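Local coordinates for protein nucleoporin NUP82 (PDB 3PBP) that serves as a structural component of the nuclear pore complex and can act as a docking or interaction partner for transiently associated nuclear transport factors, at residues Asn301-Leu306 against Gly371-Ile376; Ile325-Asp330 against Asn346-Ile351. The protein carries 1 engineered substitution. One frame throughout, in Å; residues are numbered along the deposited sequence.

Contact 1 of 2, residues Asn301-Leu306 against Gly371-Ile376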
# COMPACT_ATOMS: atom_id res chain seq x y z
N ASN A 301 -2.82 -0.13 11.31
CA ASN A 301 -1.94 -1.01 10.57
C ASN A 301 -2.68 -1.98 9.68
O ASN A 301 -3.88 -2.18 9.82
CB ASN A 301 -1.06 -1.82 11.52
CG ASN A 301 -0.38 -0.96 12.56
OD1 ASN A 301 -0.99 -0.61 13.57
ND2 ASN A 301 0.88 -0.61 12.32
N ILE A 302 -1.94 -2.58 8.76
CA ILE A 302 -2.52 -3.57 7.88
C ILE A 302 -1.52 -4.73 7.77
O ILE A 302 -0.30 -4.53 7.72
CB ILE A 302 -2.85 -2.97 6.50
CG1 ILE A 302 -3.58 -4.01 5.65
CG2 ILE A 302 -1.59 -2.48 5.80
CD1 ILE A 302 -4.10 -3.47 4.31
N ALA A 303 -2.05 -5.94 7.78
CA ALA A 303 -1.21 -7.12 7.70
C ALA A 303 -1.87 -8.14 6.82
O ALA A 303 -3.09 -8.15 6.66
CB ALA A 303 -1.01 -7.71 9.10
N THR A 304 -1.05 -9.01 6.26
CA THR A 304 -1.57 -10.05 5.39
C THR A 304 -1.18 -11.39 5.98
O THR A 304 -0.02 -11.61 6.31
CB THR A 304 -1.01 -9.87 3.97
OG1 THR A 304 -1.86 -8.98 3.24
CG2 THR A 304 -0.93 -11.17 3.26
N ILE A 305 -2.16 -12.27 6.15
CA ILE A 305 -1.91 -13.58 6.74
C ILE A 305 -2.32 -14.70 5.81
O ILE A 305 -3.45 -14.78 5.34
CB ILE A 305 -2.68 -13.77 8.06
CG1 ILE A 305 -2.31 -12.66 9.04
CG2 ILE A 305 -2.35 -15.14 8.65
CD1 ILE A 305 -3.00 -11.34 8.75
N LEU A 306 -1.38 -15.60 5.59
CA LEU A 306 -1.60 -16.73 4.72
C LEU A 306 -2.47 -17.80 5.41
O LEU A 306 -2.26 -18.15 6.56
CB LEU A 306 -0.23 -17.29 4.32
CG LEU A 306 -0.19 -18.13 3.05
CD1 LEU A 306 -0.80 -17.37 1.90
CD2 LEU A 306 1.24 -18.48 2.76
N GLY A 371 -2.46 -18.71 9.29
CA GLY A 371 -3.56 -18.23 10.10
C GLY A 371 -3.30 -17.71 11.50
O GLY A 371 -4.21 -17.72 12.33
N LYS A 372 -2.08 -17.27 11.78
CA LYS A 372 -1.74 -16.75 13.09
C LYS A 372 -1.14 -15.36 12.95
O LYS A 372 -0.32 -15.11 12.08
CB LYS A 372 -0.74 -17.64 13.82
CG LYS A 372 -1.26 -19.03 14.15
CD LYS A 372 -0.21 -19.83 14.93
CE LYS A 372 -0.63 -21.28 15.13
NZ LYS A 372 0.42 -22.02 15.89
N LEU A 373 -1.55 -14.46 13.83
CA LEU A 373 -1.08 -13.09 13.78
C LEU A 373 -0.67 -12.63 15.17
O LEU A 373 -1.36 -12.89 16.15
CB LEU A 373 -2.20 -12.21 13.24
CG LEU A 373 -2.09 -10.71 13.43
CD1 LEU A 373 -1.03 -10.16 12.52
CD2 LEU A 373 -3.42 -10.06 13.14
N TYR A 374 0.47 -11.96 15.26
CA TYR A 374 0.93 -11.44 16.54
C TYR A 374 0.55 -9.97 16.63
O TYR A 374 0.79 -9.20 15.69
CB TYR A 374 2.45 -11.61 16.68
CG TYR A 374 2.86 -13.05 16.96
CD1 TYR A 374 2.48 -13.69 18.14
CD2 TYR A 374 3.58 -13.78 16.02
CE1 TYR A 374 2.80 -15.02 18.37
CE2 TYR A 374 3.90 -15.12 16.24
CZ TYR A 374 3.51 -15.74 17.41
OH TYR A 374 3.78 -17.07 17.61
N VAL A 375 -0.07 -9.58 17.74
CA VAL A 375 -0.47 -8.20 17.92
C VAL A 375 0.26 -7.64 19.11
O VAL A 375 0.08 -8.10 20.23
CB VAL A 375 -1.97 -8.06 18.20
CG1 VAL A 375 -2.33 -6.58 18.26
CG2 VAL A 375 -2.78 -8.78 17.13
N ILE A 376 1.09 -6.64 18.88
CA ILE A 376 1.83 -6.03 19.96
C ILE A 376 1.07 -4.84 20.51
O ILE A 376 1.01 -3.78 19.88
CB ILE A 376 3.22 -5.59 19.49
CG1 ILE A 376 4.06 -6.84 19.17
CG2 ILE A 376 3.90 -4.73 20.56
CD1 ILE A 376 5.49 -6.54 18.79
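Ile305 rests its CG2 methyl above and beside the flat peptide group that joins Gly371 to Lys372, off to one side of it, 3.6 Å from Gly371 CA. Gly371 N donates to Leu306 O at 2.8 Å, almost straight with an N-H...O angle of 171°. This is the one hydrogen bond between 301-306 and 371-376, and it pins the end of one strand to the start of the other. Gly371 has a positive phi, which by itself favours glycine.

The rest is apolar. With chi1 at -56°, Ile305 has CG2 anti to its own N, aimed at the glycine, and the other branch swings along toward Leu373, where CG1 lies 4.2 Å from Leu373 CB. Further on, the CD1 methyl of Leu373 meets Ala303 CB at 4.2 Å. Ala303 and Ile305 both point at the second strand, whereas Thr304 between them turns away.

The strands run 149° apart in direction, with axes 7.7 Å apart at closest, so this is packing between sheets. Strand 299-306 is an outer strand of its sheet, bonded to strand 313-319; strand 372-376 lies between 362-364 and 380-385 in the next sheet. Leu373 also touches Cys316, and Ile305 touches Thr365.

Contact 2 of 2, residues Ile325-Asp330 against Asn346-Ile351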
# COMPACT_ATOMS: atom_id res chain seq x y z
N ILE A 325 -10.11 -5.94 12.38
CA ILE A 325 -11.12 -6.47 11.47
C ILE A 325 -10.42 -7.41 10.48
O ILE A 325 -9.48 -7.02 9.79
CB ILE A 325 -11.92 -5.37 10.70
CG1 ILE A 325 -11.03 -4.58 9.75
CG2 ILE A 325 -12.58 -4.45 11.69
CD1 ILE A 325 -11.80 -3.68 8.78
N LEU A 326 -10.87 -8.66 10.45
CA LEU A 326 -10.30 -9.66 9.57
C LEU A 326 -11.14 -9.64 8.30
O LEU A 326 -12.33 -9.92 8.34
CB LEU A 326 -10.34 -11.02 10.25
CG LEU A 326 -9.61 -11.09 11.60
CD1 LEU A 326 -9.57 -12.53 12.09
CD2 LEU A 326 -8.18 -10.57 11.45
N LEU A 327 -10.51 -9.31 7.18
CA LEU A 327 -11.20 -9.20 5.91
C LEU A 327 -10.81 -10.29 4.91
O LEU A 327 -9.75 -10.89 5.03
CB LEU A 327 -10.91 -7.83 5.29
CG LEU A 327 -11.01 -6.64 6.24
CD1 LEU A 327 -10.53 -5.36 5.53
CD2 LEU A 327 -12.43 -6.51 6.73
N PHE A 328 -11.69 -10.51 3.93
CA PHE A 328 -11.49 -11.50 2.88
C PHE A 328 -11.86 -10.91 1.51
O PHE A 328 -12.96 -10.37 1.34
CB PHE A 328 -12.37 -12.72 3.18
CG PHE A 328 -12.36 -13.75 2.09
CD1 PHE A 328 -11.25 -14.57 1.88
CD2 PHE A 328 -13.47 -13.89 1.26
CE1 PHE A 328 -11.24 -15.52 0.85
CE2 PHE A 328 -13.47 -14.83 0.24
CZ PHE A 328 -12.36 -15.65 0.03
N LYS A 329 -10.96 -11.02 0.54
CA LYS A 329 -11.19 -10.51 -0.82
C LYS A 329 -11.91 -11.54 -1.69
O LYS A 329 -11.32 -12.53 -2.11
CB LYS A 329 -9.84 -10.13 -1.44
CG LYS A 329 -9.88 -9.76 -2.89
CD LYS A 329 -8.51 -9.26 -3.29
CE LYS A 329 -8.21 -9.47 -4.76
NZ LYS A 329 -8.02 -10.91 -5.15
N ASP A 330 -13.20 -11.29 -1.94
CA ASP A 330 -14.04 -12.19 -2.72
C ASP A 330 -14.01 -12.03 -4.22
O ASP A 330 -14.27 -12.99 -4.95
CB ASP A 330 -15.51 -12.09 -2.27
CG ASP A 330 -16.09 -10.69 -2.44
OD1 ASP A 330 -17.28 -10.56 -2.83
OD2 ASP A 330 -15.37 -9.70 -2.16
N ASN A 346 -12.71 -4.32 -6.48
CA ASN A 346 -11.89 -3.89 -5.35
C ASN A 346 -12.83 -4.10 -4.18
O ASN A 346 -13.34 -3.14 -3.59
CB ASN A 346 -11.50 -2.40 -5.47
CG ASN A 346 -10.39 -2.15 -6.49
OD1 ASN A 346 -9.71 -1.15 -6.43
ND2 ASN A 346 -10.21 -3.06 -7.44
N SER A 347 -13.07 -5.37 -3.86
CA SER A 347 -14.00 -5.74 -2.82
C SER A 347 -13.48 -6.61 -1.70
O SER A 347 -12.89 -7.65 -1.95
CB SER A 347 -15.21 -6.44 -3.46
OG SER A 347 -15.96 -7.15 -2.49
N LEU A 348 -13.71 -6.18 -0.47
CA LEU A 348 -13.31 -6.91 0.71
C LEU A 348 -14.56 -7.17 1.56
O LEU A 348 -15.46 -6.33 1.64
CB LEU A 348 -12.30 -6.12 1.53
CG LEU A 348 -10.89 -6.04 0.99
CD1 LEU A 348 -10.08 -5.14 1.90
CD2 LEU A 348 -10.29 -7.43 0.91
N VAL A 349 -14.60 -8.32 2.19
CA VAL A 349 -15.72 -8.70 3.02
C VAL A 349 -15.26 -8.93 4.45
O VAL A 349 -14.20 -9.52 4.66
CB VAL A 349 -16.36 -9.98 2.45
CG1 VAL A 349 -17.41 -10.51 3.38
CG2 VAL A 349 -16.98 -9.68 1.10
N LEU A 350 -16.03 -8.47 5.42
CA LEU A 350 -15.69 -8.65 6.84
C LEU A 350 -16.06 -10.04 7.31
O LEU A 350 -17.21 -10.44 7.16
CB LEU A 350 -16.44 -7.64 7.72
CG LEU A 350 -16.13 -7.75 9.22
CD1 LEU A 350 -15.02 -6.78 9.58
CD2 LEU A 350 -17.36 -7.43 10.02
N ILE A 351 -15.10 -10.76 7.87
CA ILE A 351 -15.35 -12.11 8.38
C ILE A 351 -15.51 -12.08 9.90
O ILE A 351 -16.32 -12.80 10.45
CB ILE A 351 -14.19 -13.06 8.04
CG1 ILE A 351 -14.20 -13.36 6.53
CG2 ILE A 351 -14.33 -14.34 8.82
CD1 ILE A 351 -13.05 -14.25 6.08
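Ser347 OG donates at 2.6 Å to Asp330 OD2, which accepts through its syn lone pair, on the side of the other carboxylate oxygen. Asp330 swings its carboxylate between its own N and carbonyl carbon (chi1 60°), bringing OD2 to the serine, while Val349 CG2 lies 3.6 Å from the same oxygen. With an alanine here instead of Asp330, the Ser347 hydroxyl would probably be left without this acceptor and free to turn.

Backbone bonds continue the grip. Phe328 and Val349 form an antiparallel hydrogen-bonded pair: Phe328 N to Val349 O and Val349 N to Phe328 O are both 2.8 Å. Beyond them, Ile351 N reaches Leu326 O at 2.9 Å.

Leu327, Leu348 and Leu350 lie on one face, with the start of the Lys329 chain, whose CB is 3.6 Å from Leu348 CD2. Leu327 and Leu348 cross at about a right angle, their CD1 methyls 3.7 Å apart, and the other methyl of Leu327 meets CD1 of Leu350. That Leu350 methyl also abuts Ile325 CB at 3.6 Å. On the opposite face Ile351 extends its CD1 toward Phe328 CB and the base of the ring. Phe328 and Ile351 also touch helix 387-399.

Strands 323-329 and 347-355 are neighbouring strands of one blade of the beta-propeller that forms the NUP82 N-terminal domain; the face with Phe328, Val349 and Ile351 also packs against side chains of another protein chain.

Both contacts draw on the sheet of strands 299-306, 313-319, 323-329 and 347-355, contact 1 from its border strand and contact 2 from the far side of strand 313-319. Their centres are 14 Å apart and their nearest atoms about 5 Å, so they do not touch. Cys316 bridges the gap, meeting Leu373 and Leu326, and Phe386 joins Gly371 by its backbone and touches Leu326. Along the chain, contact 2 is nested within the loop that contact 1 closes. Contact 1 is the more central: its centre lies about 10 Å from the centre of the chain, that of contact 2 about 18 Å. Next to contact 2, Asn346 packs on Arg101 of the NUP116 chain, in line with this region's NUP116 interaction.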